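Local coordinates for protein gamma-glutamyl phosphate reductase (Thermotoga maritima, PDB 1O20) that probably catalyses the NADPH-dependent reduction of L-glutamyl 5-phosphate to glutamate semialdehyde, the second step of proline biosynthesis from glutamate, at residues 17-22 / 189-194; 171-176 / 185-190. All coordinates share one frame; numbering follows the deposited sequence.

Contact 1. Residues 17-22 / 189-194; sequences LEKAKK and FIENTD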
ATOM      1  N   LEU A  17     -21.641   4.698 -14.813  1.00 15.70           N
ATOM      2  CA  LEU A  17     -21.321   5.698 -15.802  1.00 15.24           C
ATOM      3  C   LEU A  17     -21.676   7.095 -15.304  1.00 15.25           C
ATOM      4  O   LEU A  17     -20.884   8.039 -15.422  1.00 15.11           O
ATOM      5  CB  LEU A  17     -22.014   5.373 -17.156  1.00 16.47           C
ATOM      6  N   GLU A  18     -22.834   7.237 -14.682  1.00 15.18           N
ATOM      7  CA  GLU A  18     -23.245   8.548 -14.215  1.00 15.51           C
ATOM      8  C   GLU A  18     -22.268   9.037 -13.160  1.00 14.77           C
ATOM      9  O   GLU A  18     -21.914  10.203 -13.160  1.00 13.70           O
ATOM     10  CB  GLU A  18     -24.647   8.523 -13.622  1.00 15.14           C
ATOM     11  CG  GLU A  18     -25.780   8.340 -14.614  1.00 19.16           C
ATOM     12  N   LYS A  19     -21.821   8.138 -12.270  1.00 15.24           N
ATOM     13  CA  LYS A  19     -20.934   8.533 -11.173  1.00 15.69           C
ATOM     14  C   LYS A  19     -19.514   8.770 -11.661  1.00 15.59           C
ATOM     15  O   LYS A  19     -18.816   9.630 -11.146  1.00 15.09           O
ATOM     16  CB  LYS A  19     -20.988   7.534 -10.003  1.00 15.77           C
ATOM     17  CG  LYS A  19     -22.336   7.653  -9.260  1.00 14.19           C
ATOM     18  CD  LYS A  19     -22.480   6.846  -8.011  1.00 15.88           C
ATOM     19  CE  LYS A  19     -23.884   7.072  -7.343  1.00 15.39           C
ATOM     20  NZ  LYS A  19     -24.146   6.093  -6.210  1.00 14.89           N
ATOM     21  N   ALA A  20     -19.109   8.037 -12.685  1.00 16.05           N
ATOM     22  CA  ALA A  20     -17.795   8.270 -13.306  1.00 16.82           C
ATOM     23  C   ALA A  20     -17.771   9.629 -14.027  1.00 15.62           C
ATOM     24  O   ALA A  20     -16.780  10.349 -13.926  1.00 15.81           O
ATOM     25  CB  ALA A  20     -17.398   7.130 -14.252  1.00 16.54           C
ATOM     26  N   LYS A  21     -18.879  10.009 -14.646  1.00 16.44           N
ATOM     27  CA  LYS A  21     -18.992  11.308 -15.305  1.00 16.99           C
ATOM     28  C   LYS A  21     -18.943  12.409 -14.247  1.00 16.29           C
ATOM     29  O   LYS A  21     -18.252  13.416 -14.398  1.00 15.49           O
ATOM     30  CB  LYS A  21     -20.281  11.425 -16.151  1.00 18.41           C
ATOM     31  CG  LYS A  21     -20.356  10.482 -17.362  1.00 21.74           C
ATOM     32  CD  LYS A  21     -21.750  10.437 -17.972  1.00 24.40           C
ATOM     33  CE  LYS A  21     -21.795   9.595 -19.244  1.00 27.54           C
ATOM     34  NZ  LYS A  21     -23.183   9.582 -19.859  1.00 31.68           N
ATOM     35  N   LYS A  22     -19.602  12.170 -13.127  1.00 15.49           N
ATOM     36  CA  LYS A  22     -19.624  13.135 -12.048  1.00 15.75           C
ATOM     37  C   LYS A  22     -18.267  13.392 -11.419  1.00 14.50           C
ATOM     38  O   LYS A  22     -17.928  14.553 -11.171  1.00 14.00           O
ATOM     39  CB  LYS A  22     -20.632  12.716 -10.978  1.00 16.10           C
ATOM     40  CG  LYS A  22     -22.082  12.963 -11.395  1.00 18.49           C
ATOM     41  CD  LYS A  22     -23.042  12.338 -10.366  1.00 22.08           C
ATOM     42  CE  LYS A  22     -24.507  12.471 -10.743  1.00 24.08           C
ATOM     43  NZ  LYS A  22     -24.673  13.769 -11.400  1.00 26.80           N
ATOM     44  N   PHE A 189     -19.746   7.074  -4.765  1.00 13.91           N
ATOM     45  CA  PHE A 189     -19.671   5.759  -4.143  1.00 13.95           C
ATOM     46  C   PHE A 189     -20.664   4.811  -4.807  1.00 14.32           C
ATOM     47  O   PHE A 189     -21.861   5.087  -4.881  1.00 15.16           O
ATOM     48  CB  PHE A 189     -19.921   5.865  -2.637  1.00 14.39           C
ATOM     49  CG  PHE A 189     -20.091   4.532  -1.950  1.00 13.80           C
ATOM     50  CD1 PHE A 189     -19.008   3.749  -1.679  1.00 12.35           C
ATOM     51  CD2 PHE A 189     -21.349   4.080  -1.578  1.00 15.64           C
ATOM     52  CE1 PHE A 189     -19.160   2.526  -1.026  1.00 15.76           C
ATOM     53  CE2 PHE A 189     -21.512   2.856  -0.933  1.00 14.49           C
ATOM     54  CZ  PHE A 189     -20.417   2.088  -0.652  1.00 14.32           C
ATOM     55  N   ILE A 190     -20.149   3.715  -5.330  1.00 15.29           N
ATOM     56  CA  ILE A 190     -20.961   2.742  -6.065  1.00 17.01           C
ATOM     57  C   ILE A 190     -21.679   1.850  -5.021  1.00 17.64           C
ATOM     58  O   ILE A 190     -21.015   1.153  -4.277  1.00 17.69           O
ATOM     59  CB  ILE A 190     -20.057   1.849  -6.960  1.00 16.82           C
ATOM     60  CG1 ILE A 190     -19.306   2.654  -8.019  1.00 19.01           C
ATOM     61  CG2 ILE A 190     -20.846   0.720  -7.589  1.00 19.13           C
ATOM     62  CD1 ILE A 190     -20.151   3.519  -8.871  1.00 20.53           C
ATOM     63  N   GLU A 191     -23.007   1.894  -4.987  1.00 18.18           N
ATOM     64  CA  GLU A 191     -23.817   1.091  -4.072  1.00 19.94           C
ATOM     65  C   GLU A 191     -24.147  -0.306  -4.599  1.00 20.87           C
ATOM     66  O   GLU A 191     -24.429  -1.207  -3.823  1.00 19.47           O
ATOM     67  CB  GLU A 191     -25.129   1.811  -3.748  1.00 20.03           C
ATOM     68  CG  GLU A 191     -24.893   3.219  -3.191  1.00 22.24           C
ATOM     69  CD  GLU A 191     -26.135   3.867  -2.587  1.00 22.56           C
ATOM     70  OE1 GLU A 191     -27.194   3.253  -2.621  1.00 24.26           O
ATOM     71  OE2 GLU A 191     -26.042   5.016  -2.111  1.00 25.47           O
ATOM     72  N   ASN A 192     -24.128  -0.473  -5.917  1.00 22.10           N
ATOM     73  CA  ASN A 192     -24.274  -1.793  -6.527  1.00 23.32           C
ATOM     74  C   ASN A 192     -22.998  -2.590  -6.264  1.00 24.42           C
ATOM     75  O   ASN A 192     -21.924  -2.313  -6.778  1.00 25.24           O
ATOM     76  CB  ASN A 192     -24.579  -1.607  -8.023  1.00 22.94           C
ATOM     77  CG  ASN A 192     -24.852  -2.899  -8.759  1.00 23.29           C
ATOM     78  OD1 ASN A 192     -24.299  -3.931  -8.442  1.00 20.71           O
ATOM     79  ND2 ASN A 192     -25.702  -2.827  -9.787  1.00 25.44           N
ATOM     80  N   THR A 193     -23.134  -3.612  -5.451  1.00 27.19           N
ATOM     81  CA  THR A 193     -21.998  -4.456  -5.066  1.00 29.03           C
ATOM     82  C   THR A 193     -21.451  -5.332  -6.194  1.00 28.80           C
ATOM     83  O   THR A 193     -20.278  -5.721  -6.164  1.00 28.74           O
ATOM     84  CB  THR A 193     -22.391  -5.426  -3.915  1.00 29.28           C
ATOM     85  OG1 THR A 193     -21.895  -6.729  -4.224  1.00 32.61           O
ATOM     86  CG2 THR A 193     -23.947  -5.678  -3.797  1.00 31.55           C
ATOM     87  N   ASP A 194     -22.337  -5.714  -7.123  1.00 28.33           N
ATOM     88  CA  ASP A 194     -22.021  -6.714  -8.156  1.00 27.19           C
ATOM     89  C   ASP A 194     -20.650  -6.505  -8.770  1.00 26.07           C
ATOM     90  O   ASP A 194     -20.309  -5.402  -9.153  1.00 26.54           O
ATOM     91  CB  ASP A 194     -23.099  -6.747  -9.254  1.00 27.10           C
ATOM     92  CG  ASP A 194     -23.153  -8.093  -9.978  1.00 26.90           C
ATOM     93  OD1 ASP A 194     -22.320  -8.324 -10.879  1.00 24.50           O
ATOM     94  OD2 ASP A 194     -23.979  -8.985  -9.677  1.00 25.96           O
TER
HETATM   95  O   HOH W   1     -26.552   6.707  -5.099  1.00 41.57           O
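Lys19 reaches from its helix to strand 187-189 and places its ammonium nitrogen on the backbone carbonyl of Phe189, with NZ 2.8 Å from O. The nitrogen lies tilted 26° from the carbonyl plane, and the C=O...N angle of 153° keeps it well forward of the oxygen. CG stands beside the backbone N (chi1 -71°) and every later torsion is near 180°; this extended chain spans the gap between backbones whose nearest CA atoms, those of Lys19 and Phe189, are 7.7 Å apart. On the way its methylene part slides past Ile190 in the opposite direction, CD lying 4.2 Å from CD1 of Ile190. Lysine suits the place because one side chain offers both an apolar stem for isoleucine and a charged donor for the carbonyl. A water 2.7 Å from NZ of Lys19 also accepts from the ammonium and makes a weak bond to OE2 of Glu191. A further partner is Glu15, one turn earlier on the same helix, which forms a salt bridge with Lys19 and also accepts from the backbone N atoms of Glu191 and Asn192. A methionine in place of Lys19 would probably keep some of the apolar packing but leave the Phe189 carbonyl without this donor and Glu15 without its positive mate. Helix 15-30 thus packs beside edge strand 187-189: Lys19 also touches Leu155 of the adjacent strand 154-157, while CB of Phe189 points away from helix 15-30 and its side chain packs on Leu163, Asn166 and Val170 of helix 163-177.

Contact 2. Residues 171-176 / 185-190; sequences SAIREA and SSVEFI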
ATOM      1  N   SER A 171     -21.812   9.547   3.082  1.00 12.91           N
ATOM      2  CA  SER A 171     -22.800  10.568   3.308  1.00 13.62           C
ATOM      3  C   SER A 171     -22.205  11.683   4.177  1.00 13.86           C
ATOM      4  O   SER A 171     -22.380  12.853   3.876  1.00 14.93           O
ATOM      5  CB  SER A 171     -24.071   9.956   3.909  1.00 14.00           C
ATOM      6  OG  SER A 171     -25.000  10.961   4.272  1.00 16.12           O
ATOM      7  N   ALA A 172     -21.499  11.325   5.245  1.00 13.50           N
ATOM      8  CA  ALA A 172     -20.831  12.305   6.102  1.00 12.82           C
ATOM      9  C   ALA A 172     -19.764  13.146   5.354  1.00 13.23           C
ATOM     10  O   ALA A 172     -19.685  14.348   5.525  1.00 12.44           O
ATOM     11  CB  ALA A 172     -20.243  11.629   7.243  1.00 13.23           C
ATOM     12  N   ILE A 173     -18.954  12.483   4.522  1.00 12.83           N
ATOM     13  CA  ILE A 173     -17.942  13.127   3.714  1.00 12.74           C
ATOM     14  C   ILE A 173     -18.577  14.198   2.809  1.00 13.19           C
ATOM     15  O   ILE A 173     -18.091  15.328   2.756  1.00 12.99           O
ATOM     16  CB  ILE A 173     -17.180  12.062   2.838  1.00 12.07           C
ATOM     17  CG1 ILE A 173     -16.279  11.166   3.717  1.00 12.49           C
ATOM     18  CG2 ILE A 173     -16.422  12.773   1.715  1.00 13.22           C
ATOM     19  CD1 ILE A 173     -15.675   9.884   3.011  1.00 13.83           C
ATOM     20  N   ARG A 174     -19.650  13.831   2.106  1.00 14.05           N
ATOM     21  CA  ARG A 174     -20.306  14.757   1.138  1.00 15.19           C
ATOM     22  C   ARG A 174     -21.002  15.930   1.866  1.00 15.46           C
ATOM     23  O   ARG A 174     -21.101  17.035   1.349  1.00 14.01           O
ATOM     24  CB  ARG A 174     -21.296  13.986   0.278  1.00 14.40           C
ATOM     25  CG  ARG A 174     -20.625  13.065  -0.697  1.00 15.95           C
ATOM     26  CD  ARG A 174     -21.565  12.068  -1.346  1.00 17.40           C
ATOM     27  NE  ARG A 174     -22.653  12.683  -2.116  1.00 16.93           N
ATOM     28  CZ  ARG A 174     -22.660  12.898  -3.415  1.00 18.14           C
ATOM     29  NH1 ARG A 174     -21.610  12.651  -4.165  1.00 15.23           N
ATOM     30  NH2 ARG A 174     -23.737  13.425  -3.981  1.00 20.31           N
ATOM     31  N   GLU A 175     -21.517  15.665   3.053  1.00 15.68           N
ATOM     32  CA  GLU A 175     -22.066  16.743   3.889  1.00 17.55           C
ATOM     33  C   GLU A 175     -20.971  17.763   4.160  1.00 17.46           C
ATOM     34  O   GLU A 175     -21.217  18.957   4.156  1.00 17.56           O
ATOM     35  CB  GLU A 175     -22.497  16.232   5.249  1.00 17.84           C
ATOM     36  CG  GLU A 175     -23.892  15.725   5.383  1.00 21.17           C
ATOM     37  CD  GLU A 175     -24.187  15.480   6.862  1.00 23.43           C
ATOM     38  OE1 GLU A 175     -24.606  16.446   7.551  1.00 24.88           O
ATOM     39  OE2 GLU A 175     -23.969  14.341   7.328  1.00 22.64           O
ATOM     40  N   ALA A 176     -19.757  17.287   4.446  1.00 17.40           N
ATOM     41  CA  ALA A 176     -18.651  18.205   4.674  1.00 17.01           C
ATOM     42  C   ALA A 176     -18.326  18.975   3.409  1.00 17.02           C
ATOM     43  O   ALA A 176     -18.109  20.169   3.474  1.00 16.42           O
ATOM     44  CB  ALA A 176     -17.443  17.488   5.165  1.00 17.91           C
ATOM     45  N   SER A 185     -19.652  16.035  -5.507  1.00 15.68           N
ATOM     46  CA  SER A 185     -19.425  14.952  -6.468  1.00 16.08           C
ATOM     47  C   SER A 185     -17.931  14.647  -6.706  1.00 14.68           C
ATOM     48  O   SER A 185     -17.570  13.811  -7.542  1.00 16.28           O
ATOM     49  CB  SER A 185     -20.145  15.252  -7.800  1.00 15.95           C
ATOM     50  OG  SER A 185     -19.841  16.571  -8.225  1.00 18.68           O
ATOM     51  N   SER A 186     -17.060  15.304  -5.960  1.00 13.88           N
ATOM     52  CA  SER A 186     -15.664  14.889  -5.848  1.00 13.16           C
ATOM     53  C   SER A 186     -15.514  13.489  -5.232  1.00 12.86           C
ATOM     54  O   SER A 186     -14.509  12.843  -5.413  1.00 10.54           O
ATOM     55  CB  SER A 186     -14.913  15.884  -4.968  1.00 13.70           C
ATOM     56  OG  SER A 186     -14.842  17.148  -5.593  1.00 15.07           O
ATOM     57  N   VAL A 187     -16.542  13.045  -4.506  1.00 12.99           N
ATOM     58  CA  VAL A 187     -16.546  11.721  -3.879  1.00 13.18           C
ATOM     59  C   VAL A 187     -17.847  11.030  -4.257  1.00 13.18           C
ATOM     60  O   VAL A 187     -18.901  11.427  -3.813  1.00 14.05           O
ATOM     61  CB  VAL A 187     -16.428  11.819  -2.382  1.00 12.72           C
ATOM     62  CG1 VAL A 187     -16.438  10.461  -1.730  1.00 14.37           C
ATOM     63  CG2 VAL A 187     -15.128  12.511  -2.001  1.00 14.66           C
ATOM     64  N   GLU A 188     -17.768  10.005  -5.089  1.00 12.69           N
ATOM     65  CA  GLU A 188     -18.929   9.238  -5.457  1.00 12.81           C
ATOM     66  C   GLU A 188     -18.667   7.809  -5.037  1.00 13.41           C
ATOM     67  O   GLU A 188     -17.527   7.373  -5.001  1.00 13.65           O
ATOM     68  CB  GLU A 188     -19.187   9.315  -6.958  1.00 12.28           C
ATOM     69  CG  GLU A 188     -19.537  10.697  -7.473  1.00 12.23           C
ATOM     70  CD  GLU A 188     -20.973  11.126  -7.166  1.00 15.38           C
ATOM     71  OE1 GLU A 188     -21.852  10.272  -6.854  1.00 16.83           O
ATOM     72  OE2 GLU A 188     -21.217  12.342  -7.198  1.00 15.13           O
ATOM     73  N   PHE A 189     -19.746   7.074  -4.765  1.00 13.91           N
ATOM     74  CA  PHE A 189     -19.671   5.759  -4.143  1.00 13.95           C
ATOM     75  C   PHE A 189     -20.664   4.811  -4.807  1.00 14.32           C
ATOM     76  O   PHE A 189     -21.861   5.087  -4.881  1.00 15.16           O
ATOM     77  CB  PHE A 189     -19.921   5.865  -2.637  1.00 14.39           C
ATOM     78  CG  PHE A 189     -20.091   4.532  -1.950  1.00 13.80           C
ATOM     79  CD1 PHE A 189     -19.008   3.749  -1.679  1.00 12.35           C
ATOM     80  CD2 PHE A 189     -21.349   4.080  -1.578  1.00 15.64           C
ATOM     81  CE1 PHE A 189     -19.160   2.526  -1.026  1.00 15.76           C
ATOM     82  CE2 PHE A 189     -21.512   2.856  -0.933  1.00 14.49           C
ATOM     83  CZ  PHE A 189     -20.417   2.088  -0.652  1.00 14.32           C
ATOM     84  N   ILE A 190     -20.149   3.715  -5.330  1.00 15.29           N
ATOM     85  CA  ILE A 190     -20.961   2.742  -6.065  1.00 17.01           C
ATOM     86  C   ILE A 190     -21.679   1.850  -5.021  1.00 17.64           C
ATOM     87  O   ILE A 190     -21.015   1.153  -4.277  1.00 17.69           O
ATOM     88  CB  ILE A 190     -20.057   1.849  -6.960  1.00 16.82           C
ATOM     89  CG1 ILE A 190     -19.306   2.654  -8.019  1.00 19.01           C
ATOM     90  CG2 ILE A 190     -20.846   0.720  -7.589  1.00 19.13           C
ATOM     91  CD1 ILE A 190     -20.151   3.519  -8.871  1.00 20.53           C
TER
HETATM   92  O   HOH W   2     -23.564  13.794  -6.879  1.00 28.99           O
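NH1 of Arg174 bonds two acceptors at once, the carbonyl O of Val187 at 3.0 Å and the carboxylate OE2 of Glu188 at 3.1 Å. Both lie at the edge of the guanidinium, close to its plane, and the N-H...O angles are both near 154°. Arginine suits the place: one terminal nitrogen carries two N-H groups, enough for a carbonyl and a carboxylate, on a chain long enough to cross from helix to strand. The carboxylate plane is 71° from that of the guanidinium, and NH1 meets OE2 from above it. A water bridges the same ion pair, 2.9 Å from NH2 of Arg174 and 2.8 Å from OE2 of Glu188. A bend at chi3 swings the arginine chain round to the strand. These residues belong to a right-handed beta-alpha-beta crossover of the Rossmann-like ALDH fold, in which helix 163-177 connects parallel strands 154-157 and 187-189 and runs back nearly antiparallel to the latter. Beside the polar pair, one residue earlier on the helix, branched apolar side chains fill the helix-sheet interface: CG2 of Ile173 lies 3.9 Å from CG2 of Val187, the two crossing at about a right angle. Glu188 points its CB away from the helix, yet a bend at chi2 brings its carboxylate back round to Arg174.

Overall arrangement
Both contacts meet on edge strand 187-189, sharing Phe189 and Ile190, with centres about 12 Å apart. Contact 2 is the more buried: it lies within a single beta-alpha-beta unit and combines an apolar helix-sheet interface with an arginine-carboxylate pair. Contact 1 is partly buried and joins segments 167 residues apart, attaching the N-terminal helix to the strand and the loop beyond, where a lysine bond to a carbonyl and the carboxylate of Glu15 link helix and loop. Both use a basic side chain to satisfy a backbone carbonyl, but only contact 2 adds a salt bridge between its own segments. Glu188 joins them, its OE1 lying 3.6 Å from CG of Lys19 while its OE2 faces Arg174.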